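Local coordinates for protein toll-like receptor 13 (Mus musculus, PDB 4Z0C) that recognises bacterial 23S ribosomal RNA through its leucine-rich-repeat ectodomain and signals through MYD88 and TRAF6 to activate NF-kappa-B, at residues Gln96-Phe102 and His120-Phe126; Val216-Leu222 and Val237-Leu243. One frame throughout, in Å; residues are numbered along the deposited sequence.

Contact 1. Residues Gln96-Phe102 and His120-Phe126; sequences QSVNNSF and HIHKDAF. With NAG (2-acetamido-2-deoxy-beta-D-glucopyranose), chain L.
V98 and I121 sit at the packed side of this contact, paired in parallel on the same face of two very short strands, with V98 CB 4.1 Å from I121 CG2. Two backbone hydrogen bonds fix that register: V98 N gives to H120 O, and H122 N reaches V98 O at 2.9 Å with a nearly linear N-H...O angle of 174°. Further in, A125 CB lies 3.4 Å from N99 O. The F102 ring presents its edge to A125 O, 3.3 Å from CD2, and packs obliquely beside F126. These are equivalent positions of consecutive leucine-rich repeats, LRR 3 and LRR 4, on the convex side of the solenoid, where helix 145-152 of a later turn continues the apolar layer over I121 and F126. Toward solvent the contact turns polar and more open, with H122 exposed. A chi1 of -173° swings the H122 ring out toward N100, whose amide stands almost upright over one ring face, the planes 84° apart. Within its own segment H122 ND1 accepts D124 N at 3.0 Å, the donor tilted well out of the ring plane. On the side turned away from 120-126, N99 ND2 carries an N-linked sugar, whose N2 donates to S97 O at 3.1 Å and which also bonds to W72 and I74.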
loop_
_atom_site.group_PDB
_atom_site.type_symbol
_atom_site.label_atom_id
_atom_site.label_comp_id
_atom_site.label_asym_id
_atom_site.label_seq_id
_atom_site.Cartn_x
_atom_site.Cartn_y
_atom_site.Cartn_z
ATOM N N GLN A 96 -17.894 37.677 17.928
ATOM C CA GLN A 96 -17.177 38.304 19.056
ATOM C C GLN A 96 -18.058 38.689 20.231
ATOM O O GLN A 96 -17.601 38.734 21.365
ATOM C CB GLN A 96 -16.385 39.533 18.607
ATOM C CG GLN A 96 -15.252 39.230 17.643
ATOM C CD GLN A 96 -14.585 40.487 17.134
ATOM O OE1 GLN A 96 -14.064 41.289 17.916
ATOM N NE2 GLN A 96 -14.559 40.650 15.817
ATOM N N SER A 97 -19.316 38.993 19.963
ATOM C CA SER A 97 -20.258 39.264 21.035
ATOM C C SER A 97 -21.583 38.686 20.605
ATOM O O SER A 97 -21.860 38.593 19.414
ATOM C CB SER A 97 -20.370 40.764 21.307
ATOM O OG SER A 97 -20.487 41.498 20.102
ATOM N N VAL A 98 -22.399 38.285 21.570
ATOM C CA VAL A 98 -23.685 37.686 21.248
ATOM C C VAL A 98 -24.838 38.622 21.617
ATOM O O VAL A 98 -25.002 39.017 22.766
ATOM C CB VAL A 98 -23.839 36.316 21.928
ATOM C CG1 VAL A 98 -25.131 35.664 21.513
ATOM C CG2 VAL A 98 -22.668 35.420 21.547
ATOM N N ASN A 99 -25.626 38.977 20.612
ATOM C CA ASN A 99 -26.719 39.911 20.782
ATOM C C ASN A 99 -28.047 39.168 20.865
ATOM O O ASN A 99 -28.073 37.943 20.947
ATOM C CB ASN A 99 -26.720 40.901 19.625
ATOM C CG ASN A 99 -25.367 41.565 19.433
ATOM O OD1 ASN A 99 -24.659 41.848 20.402
ATOM N ND2 ASN A 99 -24.987 41.785 18.173
ATOM N N ASN A 100 -29.143 39.913 20.856
ATOM C CA ASN A 100 -30.474 39.344 21.027
ATOM C C ASN A 100 -31.066 38.793 19.722
ATOM O O ASN A 100 -32.144 39.206 19.291
ATOM C CB ASN A 100 -31.360 40.427 21.612
ATOM C CG ASN A 100 -30.783 40.988 22.896
ATOM O OD1 ASN A 100 -30.687 40.287 23.901
ATOM N ND2 ASN A 100 -30.330 42.238 22.850
ATOM N N SER A 101 -30.348 37.862 19.093
ATOM C CA SER A 101 -30.734 37.299 17.797
ATOM C C SER A 101 -31.591 36.019 17.809
ATOM O O SER A 101 -31.925 35.492 16.755
ATOM C CB SER A 101 -29.462 37.035 16.991
ATOM O OG SER A 101 -28.509 38.072 17.176
ATOM N N PHE A 102 -32.005 35.569 18.982
ATOM C CA PHE A 102 -32.632 34.252 19.148
ATOM C C PHE A 102 -34.154 34.122 19.255
ATOM O O PHE A 102 -34.643 33.072 19.677
ATOM C CB PHE A 102 -31.948 33.534 20.313
ATOM C CG PHE A 102 -30.462 33.477 20.161
ATOM C CD1 PHE A 102 -29.878 32.555 19.296
ATOM C CD2 PHE A 102 -29.656 34.415 20.783
ATOM C CE1 PHE A 102 -28.511 32.517 19.129
ATOM C CE2 PHE A 102 -28.287 34.381 20.609
ATOM C CZ PHE A 102 -27.714 33.429 19.779
ATOM N N HIS A 120 -18.540 38.756 25.266
ATOM C CA HIS A 120 -19.744 39.116 26.026
ATOM C C HIS A 120 -21.032 38.583 25.422
ATOM O O HIS A 120 -21.155 38.417 24.206
ATOM C CB HIS A 120 -19.868 40.635 26.168
ATOM C CG HIS A 120 -18.782 41.261 26.983
ATOM N ND1 HIS A 120 -17.618 41.749 26.430
ATOM C CD2 HIS A 120 -18.687 41.489 28.316
ATOM C CE1 HIS A 120 -16.852 42.244 27.383
ATOM N NE2 HIS A 120 -17.478 42.100 28.539
ATOM N N ILE A 121 -22.014 38.357 26.284
ATOM C CA ILE A 121 -23.334 37.942 25.840
ATOM C C ILE A 121 -24.332 38.893 26.470
ATOM O O ILE A 121 -24.313 39.102 27.687
ATOM C CB ILE A 121 -23.672 36.521 26.303
ATOM C CG1 ILE A 121 -22.628 35.515 25.797
ATOM C CG2 ILE A 121 -25.067 36.141 25.837
ATOM C CD1 ILE A 121 -22.992 34.070 26.078
ATOM N N HIS A 122 -25.194 39.483 25.650
ATOM C CA HIS A 122 -26.165 40.429 26.165
ATOM C C HIS A 122 -27.072 39.744 27.178
ATOM O O HIS A 122 -27.447 38.578 27.001
ATOM C CB HIS A 122 -27.004 41.065 25.056
ATOM C CG HIS A 122 -27.890 42.166 25.552
ATOM N ND1 HIS A 122 -29.165 41.942 26.018
ATOM C CD2 HIS A 122 -27.664 43.495 25.690
ATOM C CE1 HIS A 122 -29.697 43.090 26.407
ATOM N NE2 HIS A 122 -28.803 44.044 26.221
ATOM N N LYS A 123 -27.384 40.476 28.245
ATOM C CA LYS A 123 -28.211 39.992 29.343
ATOM C C LYS A 123 -29.466 39.250 28.888
ATOM O O LYS A 123 -29.875 38.268 29.509
ATOM C CB LYS A 123 -28.634 41.179 30.207
ATOM C CG LYS A 123 -29.112 40.803 31.593
ATOM C CD LYS A 123 -29.435 42.048 32.425
ATOM C CE LYS A 123 -30.184 43.085 31.604
ATOM N NZ LYS A 123 -31.657 43.025 31.843
ATOM N N ASP A 124 -30.073 39.719 27.805
ATOM C CA ASP A 124 -31.348 39.166 27.346
ATOM C C ASP A 124 -31.234 38.329 26.086
ATOM O O ASP A 124 -32.250 38.035 25.446
ATOM C CB ASP A 124 -32.362 40.277 27.102
ATOM C CG ASP A 124 -32.653 41.078 28.346
ATOM O OD1 ASP A 124 -32.990 40.458 29.382
ATOM O OD2 ASP A 124 -32.531 42.321 28.290
ATOM N N ALA A 125 -30.009 37.959 25.713
ATOM C CA ALA A 125 -29.814 37.210 24.478
ATOM C C ALA A 125 -30.604 35.900 24.481
ATOM O O ALA A 125 -31.233 35.568 23.495
ATOM C CB ALA A 125 -28.354 36.969 24.226
ATOM N N PHE A 126 -30.625 35.200 25.613
ATOM C CA PHE A 126 -31.179 33.839 25.676
ATOM C C PHE A 126 -32.628 33.711 26.174
ATOM O O PHE A 126 -33.130 32.594 26.334
ATOM C CB PHE A 126 -30.246 32.937 26.512
ATOM C CG PHE A 126 -28.863 32.828 25.959
ATOM C CD1 PHE A 126 -28.652 32.799 24.581
ATOM C CD2 PHE A 126 -27.766 32.772 26.801
ATOM C CE1 PHE A 126 -27.372 32.695 24.061
ATOM C CE2 PHE A 126 -26.477 32.672 26.284
ATOM C CZ PHE A 126 -26.285 32.634 24.914
HETATM C C1 NAG L . -23.633 42.282 18.101
HETATM C C2 NAG L . -22.997 41.667 16.847
HETATM C C3 NAG L . -21.652 42.292 16.484
HETATM C C4 NAG L . -21.663 43.814 16.604
HETATM C C5 NAG L . -22.349 44.264 17.892
HETATM C C6 NAG L . -22.482 45.787 17.974
HETATM C C7 NAG L . -23.432 39.354 16.229
HETATM C C8 NAG L . -22.778 38.010 16.107
HETATM N N2 NAG L . -22.826 40.237 17.013
HETATM O O3 NAG L . -21.335 41.929 15.159
HETATM O O4 NAG L . -20.327 44.273 16.601
HETATM O O5 NAG L . -23.635 43.687 17.992
HETATM O O6 NAG L . -23.545 46.244 17.164
HETATM O O7 NAG L . -24.473 39.586 15.620
#

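Contact 2. Residues Val216-Leu222 and Val237-Leu243; sequences VIQNVYL and VIKLENL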
loop_
_atom_site.group_PDB
_atom_site.type_symbol
_atom_site.label_atom_id
_atom_site.label_comp_id
_atom_site.label_asym_id
_atom_site.label_seq_id
_atom_site.Cartn_x
_atom_site.Cartn_y
_atom_site.Cartn_z
ATOM N N VAL A 216 -1.249 28.304 42.279
ATOM C CA VAL A 216 -1.896 27.322 43.147
ATOM C C VAL A 216 -3.200 27.856 43.765
ATOM O O VAL A 216 -3.253 28.974 44.276
ATOM C CB VAL A 216 -0.935 26.815 44.247
ATOM C CG1 VAL A 216 -0.341 27.981 45.012
ATOM C CG2 VAL A 216 -1.646 25.838 45.179
ATOM N N ILE A 217 -4.249 27.041 43.690
ATOM C CA ILE A 217 -5.564 27.401 44.200
ATOM C C ILE A 217 -5.730 26.927 45.633
ATOM O O ILE A 217 -5.638 25.729 45.908
ATOM C CB ILE A 217 -6.687 26.766 43.353
ATOM C CG1 ILE A 217 -6.686 27.346 41.935
ATOM C CG2 ILE A 217 -8.026 27.004 44.009
ATOM C CD1 ILE A 217 -7.697 26.689 40.984
ATOM N N GLN A 218 -5.981 27.878 46.531
ATOM C CA GLN A 218 -6.150 27.620 47.964
ATOM C C GLN A 218 -7.571 27.917 48.419
ATOM O O GLN A 218 -8.090 27.311 49.358
ATOM C CB GLN A 218 -5.207 28.515 48.759
ATOM C CG GLN A 218 -3.820 27.979 48.935
ATOM C CD GLN A 218 -2.844 29.064 49.347
ATOM O OE1 GLN A 218 -2.435 29.889 48.525
ATOM N NE2 GLN A 218 -2.495 29.093 50.634
ATOM N N ASN A 219 -8.178 28.880 47.743
ATOM C CA ASN A 219 -9.509 29.369 48.057
ATOM C C ASN A 219 -10.587 28.439 47.496
ATOM O O ASN A 219 -11.068 28.647 46.385
ATOM C CB ASN A 219 -9.648 30.755 47.432
ATOM C CG ASN A 219 -10.375 31.730 48.312
ATOM O OD1 ASN A 219 -11.123 31.346 49.213
ATOM N ND2 ASN A 219 -10.162 33.014 48.055
ATOM N N VAL A 220 -10.980 27.421 48.256
ATOM C CA VAL A 220 -11.901 26.411 47.742
ATOM C C VAL A 220 -13.136 26.268 48.616
ATOM O O VAL A 220 -13.027 26.089 49.825
ATOM C CB VAL A 220 -11.238 25.027 47.686
ATOM C CG1 VAL A 220 -12.198 24.019 47.073
ATOM C CG2 VAL A 220 -9.936 25.080 46.897
ATOM N N TYR A 221 -14.316 26.336 48.015
ATOM C CA TYR A 221 -15.537 26.181 48.787
ATOM C C TYR A 221 -16.627 25.525 47.965
ATOM O O TYR A 221 -17.159 26.132 47.030
ATOM C CB TYR A 221 -16.030 27.539 49.300
ATOM C CG TYR A 221 -17.197 27.437 50.262
ATOM C CD1 TYR A 221 -16.984 27.215 51.624
ATOM C CD2 TYR A 221 -18.512 27.564 49.814
ATOM C CE1 TYR A 221 -18.046 27.120 52.512
ATOM C CE2 TYR A 221 -19.585 27.474 50.699
ATOM C CZ TYR A 221 -19.342 27.253 52.048
ATOM O OH TYR A 221 -20.395 27.159 52.932
ATOM N N LEU A 222 -17.004 24.313 48.364
ATOM C CA LEU A 222 -17.893 23.486 47.550
ATOM C C LEU A 222 -19.157 22.994 48.278
ATOM O O LEU A 222 -19.894 22.170 47.732
ATOM C CB LEU A 222 -17.116 22.284 46.988
ATOM C CG LEU A 222 -15.834 22.527 46.171
ATOM C CD1 LEU A 222 -15.208 21.198 45.789
ATOM C CD2 LEU A 222 -16.079 23.383 44.929
ATOM N N VAL A 237 -3.394 22.779 39.762
ATOM C CA VAL A 237 -2.573 22.857 40.956
ATOM C C VAL A 237 -3.417 23.366 42.120
ATOM O O VAL A 237 -3.693 24.558 42.229
ATOM C CB VAL A 237 -1.358 23.772 40.753
ATOM C CG1 VAL A 237 -0.216 23.329 41.677
ATOM C CG2 VAL A 237 -0.896 23.706 39.316
ATOM N N ILE A 238 -3.803 22.454 43.002
ATOM C CA ILE A 238 -4.699 22.790 44.093
ATOM C C ILE A 238 -4.147 22.309 45.435
ATOM O O ILE A 238 -3.716 21.167 45.569
ATOM C CB ILE A 238 -6.088 22.174 43.853
ATOM C CG1 ILE A 238 -7.036 22.512 44.993
ATOM C CG2 ILE A 238 -5.993 20.660 43.678
ATOM C CD1 ILE A 238 -8.437 22.061 44.721
ATOM N N LYS A 239 -4.118 23.198 46.418
ATOM C CA LYS A 239 -3.700 22.811 47.760
ATOM C C LYS A 239 -4.763 21.880 48.347
ATOM O O LYS A 239 -5.781 22.342 48.857
ATOM C CB LYS A 239 -3.513 24.055 48.638
ATOM C CG LYS A 239 -3.084 23.766 50.070
ATOM C CD LYS A 239 -2.711 25.042 50.820
ATOM C CE LYS A 239 -2.659 24.812 52.331
ATOM N NZ LYS A 239 -2.392 26.074 53.077
ATOM N N LEU A 240 -4.523 20.575 48.280
ATOM C CA LEU A 240 -5.545 19.588 48.638
ATOM C C LEU A 240 -6.028 19.612 50.098
ATOM O O LEU A 240 -7.108 19.094 50.395
ATOM C CB LEU A 240 -5.097 18.173 48.252
ATOM C CG LEU A 240 -5.369 17.812 46.782
ATOM C CD1 LEU A 240 -4.106 17.903 45.927
ATOM C CD2 LEU A 240 -6.026 16.451 46.648
ATOM N N GLU A 241 -5.250 20.212 51.002
ATOM C CA GLU A 241 -5.681 20.376 52.394
ATOM C C GLU A 241 -6.942 21.243 52.502
ATOM O O GLU A 241 -7.770 21.045 53.395
ATOM C CB GLU A 241 -4.569 20.991 53.239
ATOM C CG GLU A 241 -3.390 20.069 53.489
ATOM C CD GLU A 241 -2.350 20.142 52.388
ATOM O OE1 GLU A 241 -2.469 21.038 51.527
ATOM O OE2 GLU A 241 -1.410 19.312 52.386
ATOM N N ASN A 242 -7.087 22.195 51.582
ATOM C CA ASN A 242 -8.214 23.121 51.591
ATOM C C ASN A 242 -9.448 22.556 50.920
ATOM O O ASN A 242 -10.456 23.238 50.749
ATOM C CB ASN A 242 -7.812 24.444 50.954
ATOM C CG ASN A 242 -6.758 25.166 51.758
ATOM O OD1 ASN A 242 -6.326 24.678 52.800
ATOM N ND2 ASN A 242 -6.325 26.321 51.275
ATOM N N LEU A 243 -9.360 21.292 50.534
ATOM C CA LEU A 243 -10.518 20.556 50.075
ATOM C C LEU A 243 -11.091 19.971 51.350
ATOM O O LEU A 243 -10.360 19.664 52.285
ATOM C CB LEU A 243 -10.090 19.449 49.115
ATOM C CG LEU A 243 -10.757 19.213 47.755
ATOM C CD1 LEU A 243 -11.390 20.457 47.148
ATOM C CD2 LEU A 243 -9.715 18.638 46.806
#
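V220 points its side chain at segment 237-243 and divides its two methyls between two partners: CG1 lies 3.7 Å from L243 CD1, while CG2 meets I238 CD1 at 4.0 Å, the V220 and I238 side chains crossing at about a right angle. L222 extends this apolar patch, its CD1 also touching L243 CD1. The segments belong to LRR 8 and LRR 9, so the patch joins adjacent turns of the leucine-rich-repeat solenoid, with L222, I238 and L243 buried and V220 partly exposed; helix 268-275 carries it on through L274, which touches L243, and I238 also rests on L194 of an earlier turn. The V220 torsion accounts for the division: with chi1 at -177°, CG1 is placed opposite the backbone N and turned to L243, while CG2, opposite the carbonyl carbon, faces I238.

Outside the apolar centre the backbones join in a single bridge at I217 and I238. I217 N donates to V237 O at 2.9 Å, in the carbonyl plane, and I217 O accepts K239 N in return, that donor tilted 26° from the carbonyl plane. V216 flanks this bridge, its CG2 3.8 Å from K239 N.

At the polar edge Q218 and K239 run out as long extended chains that cross each other, in contact through their aliphatic parts, with Q218 CG 3.7 Å from K239 CD. Beside them the 3-10 turn 240-242 brings N242 back to the first segment. Its backbone N is bonded to K239 O, and its CB approaches Q218 O. N242 ND2 donates to Q218 O at 2.8 Å, coming in well off the C=O direction (C=O...N angle 116°) and somewhat out of the carbonyl plane.

How the contacts relate
From the N terminus, the chain passes through 96-102 in LRR 3, makes one turn that includes strand 110-112, and closes contact 1 on returning at 120-126 in LRR 4. Several turns later it enters 216-222 in LRR 8, runs through strand 230-232 and closes contact 2 at 237-243 in LRR 9. The loops, with 17 and 14 intervening residues, are therefore in series: neither nests in the other nor crosses it. The centres of contact 1 and contact 2 are about 34 Å apart, and the nearest atoms of contact 1 and contact 2 are about 22 Å apart, so they do not touch. Both join the same kind of element, one repeat to the next.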